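Local coordinates for protein peptidoglycan D,D-transpeptidase MrdA (Pseudomonas aeruginosa, PDB 7KIS) that probably cross-links the peptide side chains of cell-wall peptidoglycan and is bound here by a diazabicyclooctane inhibitor, at residues 192-200 with 212-221. Residues are numbered along the deposited sequence; the frame is centred on the assembly and turned at random.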
loop_
_atom_site.group_PDB
_atom_site.type_symbol
_atom_site.label_atom_id
_atom_site.label_comp_id
_atom_site.label_asym_id
_atom_site.label_seq_id
_atom_site.Cartn_x
_atom_site.Cartn_y
_atom_site.Cartn_z
ATOM N N ASP A 192 28.579 3.536 -16.795
ATOM C CA ASP A 192 29.910 4.127 -16.879
ATOM C C ASP A 192 31.025 3.089 -16.798
ATOM O O ASP A 192 31.203 2.448 -15.752
ATOM C CB ASP A 192 30.083 5.166 -15.769
ATOM C CG ASP A 192 31.374 5.958 -15.897
ATOM O OD1 ASP A 192 31.714 6.698 -14.952
ATOM O OD2 ASP A 192 32.048 5.845 -16.944
ATOM N N PRO A 193 31.798 2.889 -17.871
ATOM C CA PRO A 193 32.918 1.939 -17.796
ATOM C C PRO A 193 34.002 2.378 -16.825
ATOM O O PRO A 193 34.864 1.561 -16.478
ATOM C CB PRO A 193 33.441 1.892 -19.238
ATOM C CG PRO A 193 32.945 3.150 -19.874
ATOM C CD PRO A 193 31.625 3.437 -19.227
ATOM N N ILE A 194 33.976 3.633 -16.382
ATOM C CA ILE A 194 34.981 4.186 -15.482
ATOM C C ILE A 194 34.541 3.913 -14.052
ATOM O O ILE A 194 35.246 3.241 -13.291
ATOM C CB ILE A 194 35.187 5.692 -15.725
ATOM C CG1 ILE A 194 35.710 5.939 -17.140
ATOM C CG2 ILE A 194 36.136 6.274 -14.689
ATOM C CD1 ILE A 194 35.818 7.403 -17.507
ATOM N N ASN A 195 33.373 4.438 -13.680
ATOM C CA ASN A 195 32.935 4.362 -12.292
ATOM C C ASN A 195 32.584 2.937 -11.891
ATOM O O ASN A 195 32.757 2.564 -10.725
ATOM C CB ASN A 195 31.732 5.281 -12.064
ATOM C CG ASN A 195 31.740 5.927 -10.695
ATOM O OD1 ASN A 195 32.237 7.040 -10.524
ATOM N ND2 ASN A 195 31.191 5.229 -9.709
ATOM N N TYR A 196 32.082 2.134 -12.824
ATOM C CA TYR A 196 31.729 0.752 -12.537
ATOM C C TYR A 196 32.842 -0.231 -12.881
ATOM O O TYR A 196 32.599 -1.443 -12.889
ATOM C CB TYR A 196 30.439 0.375 -13.268
ATOM C CG TYR A 196 29.205 0.740 -12.479
ATOM C CD1 TYR A 196 28.509 -0.219 -11.757
ATOM C CD2 TYR A 196 28.751 2.051 -12.434
ATOM C CE1 TYR A 196 27.387 0.115 -11.025
ATOM C CE2 TYR A 196 27.631 2.394 -11.706
ATOM C CZ TYR A 196 26.952 1.422 -11.003
ATOM O OH TYR A 196 25.834 1.760 -10.277
ATOM N N SER A 197 34.048 0.254 -13.167
ATOM C CA SER A 197 35.189 -0.639 -13.303
ATOM C C SER A 197 35.470 -1.316 -11.968
ATOM O O SER A 197 35.479 -0.667 -10.919
ATOM C CB SER A 197 36.417 0.132 -13.783
ATOM O OG SER A 197 37.340 -0.728 -14.428
ATOM N N GLY A 198 35.706 -2.627 -12.012
ATOM C CA GLY A 198 35.842 -3.419 -10.809
ATOM C C GLY A 198 34.546 -3.715 -10.092
ATOM O O GLY A 198 34.563 -4.468 -9.110
ATOM N N THR A 199 33.424 -3.148 -10.537
ATOM C CA THR A 199 32.111 -3.437 -9.974
ATOM C C THR A 199 31.420 -4.428 -10.903
ATOM O O THR A 199 31.028 -4.074 -12.020
ATOM C CB THR A 199 31.283 -2.163 -9.814
ATOM O OG1 THR A 199 31.881 -1.319 -8.821
ATOM C CG2 THR A 199 29.859 -2.500 -9.394
ATOM N N HIS A 200 31.283 -5.666 -10.444
ATOM C CA HIS A 200 30.741 -6.751 -11.247
ATOM C C HIS A 200 29.302 -7.099 -10.886
ATOM O O HIS A 200 28.754 -8.058 -11.437
ATOM C CB HIS A 200 31.643 -7.984 -11.129
ATOM C CG HIS A 200 32.962 -7.823 -11.820
ATOM N ND1 HIS A 200 34.080 -8.556 -11.484
ATOM C CD2 HIS A 200 33.339 -7.004 -12.831
ATOM C CE1 HIS A 200 35.087 -8.198 -12.261
ATOM N NE2 HIS A 200 34.664 -7.257 -13.086
ATOM N N GLU A 212 20.566 2.621 -6.702
ATOM C CA GLU A 212 21.836 2.023 -7.102
ATOM C C GLU A 212 22.917 3.083 -7.270
ATOM O O GLU A 212 24.076 2.861 -6.902
ATOM C CB GLU A 212 21.656 1.227 -8.394
ATOM C CG GLU A 212 22.957 0.784 -9.039
ATOM C CD GLU A 212 23.706 -0.233 -8.200
ATOM O OE1 GLU A 212 23.064 -1.175 -7.688
ATOM O OE2 GLU A 212 24.939 -0.090 -8.051
ATOM N N SER A 213 22.556 4.243 -7.826
ATOM C CA SER A 213 23.514 5.332 -7.973
ATOM C C SER A 213 24.133 5.702 -6.629
ATOM O O SER A 213 25.360 5.722 -6.479
ATOM C CB SER A 213 22.831 6.544 -8.606
ATOM O OG SER A 213 21.890 6.144 -9.587
ATOM N N GLU A 214 23.291 6.002 -5.636
ATOM C CA GLU A 214 23.794 6.436 -4.336
ATOM C C GLU A 214 24.523 5.308 -3.614
ATOM O O GLU A 214 25.553 5.540 -2.971
ATOM C CB GLU A 214 22.644 6.969 -3.481
ATOM C CG GLU A 214 22.012 8.249 -4.010
ATOM C CD GLU A 214 21.074 8.006 -5.183
ATOM O OE1 GLU A 214 20.798 6.828 -5.498
ATOM O OE2 GLU A 214 20.616 8.994 -5.793
ATOM N N LEU A 215 24.005 4.080 -3.707
ATOM C CA LEU A 215 24.628 2.953 -3.024
ATOM C C LEU A 215 25.946 2.537 -3.663
ATOM O O LEU A 215 26.748 1.859 -3.012
ATOM C CB LEU A 215 23.673 1.759 -2.996
ATOM C CG LEU A 215 22.491 1.835 -2.028
ATOM C CD1 LEU A 215 21.470 0.754 -2.347
ATOM C CD2 LEU A 215 22.962 1.724 -0.586
ATOM N N HIS A 216 26.189 2.919 -4.916
ATOM C CA HIS A 216 27.397 2.476 -5.611
ATOM C C HIS A 216 28.621 3.246 -5.123
ATOM O O HIS A 216 29.456 2.710 -4.387
ATOM C CB HIS A 216 27.214 2.635 -7.125
ATOM C CG HIS A 216 28.393 2.183 -7.927
ATOM N ND1 HIS A 216 29.093 3.030 -8.760
ATOM C CD2 HIS A 216 28.992 0.975 -8.029
ATOM C CE1 HIS A 216 30.075 2.362 -9.337
ATOM N NE2 HIS A 216 30.036 1.112 -8.911
ATOM N N GLY A 217 28.739 4.504 -5.522
ATOM C CA GLY A 217 29.866 5.332 -5.155
ATOM C C GLY A 217 30.766 5.639 -6.336
ATOM O O GLY A 217 30.365 5.586 -7.501
ATOM N N THR A 218 32.016 5.966 -6.017
ATOM C CA THR A 218 33.021 6.293 -7.016
ATOM C C THR A 218 34.240 5.407 -6.802
ATOM O O THR A 218 34.557 5.025 -5.673
ATOM C CB THR A 218 33.433 7.769 -6.955
ATOM O OG1 THR A 218 33.913 8.078 -5.641
ATOM C CG2 THR A 218 32.251 8.667 -7.288
ATOM N N VAL A 219 34.927 5.093 -7.896
ATOM C CA VAL A 219 36.100 4.234 -7.843
ATOM C C VAL A 219 37.337 5.058 -7.511
ATOM O O VAL A 219 37.403 6.266 -7.754
ATOM C CB VAL A 219 36.303 3.465 -9.163
ATOM C CG1 VAL A 219 35.407 2.244 -9.215
ATOM C CG2 VAL A 219 36.050 4.378 -10.348
ATOM N N GLY A 220 38.338 4.378 -6.952
ATOM C CA GLY A 220 39.650 4.940 -6.748
ATOM C C GLY A 220 40.669 4.372 -7.718
ATOM O O GLY A 220 40.349 3.604 -8.628
ATOM N N TYR A 221 41.924 4.766 -7.509
ATOM C CA TYR A 221 43.003 4.345 -8.393
ATOM C C TYR A 221 44.291 4.189 -7.599
ATOM O O TYR A 221 44.677 5.096 -6.855
ATOM C CB TYR A 221 43.200 5.348 -9.537
ATOM C CG TYR A 221 42.035 5.406 -10.498
ATOM C CD1 TYR A 221 41.068 6.399 -10.389
ATOM C CD2 TYR A 221 41.896 4.465 -11.510
ATOM C CE1 TYR A 221 39.999 6.455 -11.264
ATOM C CE2 TYR A 221 40.830 4.513 -12.389
ATOM C CZ TYR A 221 39.885 5.509 -12.261
ATOM O OH TYR A 221 38.824 5.559 -13.134
#
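Tyr196 lays its phenol ring flat over the imidazole of His216: the centroids are 3.5 Å apart and the planes diverge by 5°, which defines a face-to-face stack. His216 CE1 sits above the centre of the tyrosine ring, and Tyr196 CZ above the centre of the imidazole. His216 reaches this place because CG is anti to its backbone N (chi1 -179°).

Hydrogen bonds fix both rings. Tyr196 OH donates to Glu212 OE2 (3.0 Å), arriving on the anti side, 18° out of the carboxylate plane; the other oxygen, OE1, accepts from the backbone N of Gly203 and forms a salt bridge with Arg68. At the imidazole edge, in its plane, Thr199 OG1 and His216 NE2 share a hydrogen bond of 3.1 Å, donor undetermined. The Asn195 amide reaches past the imidazole, its plane turned 54° from the ring, and ND2 donates to Gly217 O in a bond modelled doubtfully short.

The 192-200 loop, in the region assigned to the PBP dimerisation domain and away from the inhibitor site, packs along helix 212-216, from Glu212 to His216, and on the chain leading into strand 220-221. An Asx turn starts it, with Asp192 OD2 accepting from Ile194 N, and two beta turns follow, type I from Ile194 to Ser197 and type II from Tyr196 to Thr199.

Methyl-to-oxygen van der Waals contacts continue toward the strand. Val219 rests on the turn's carbonyls, CG2 3.3 Å from Ile194 O and CG1 3.1 Å from Asn195 O, while Ile194 CG2 meets Tyr221 OH, the side chains crossing at about a right angle.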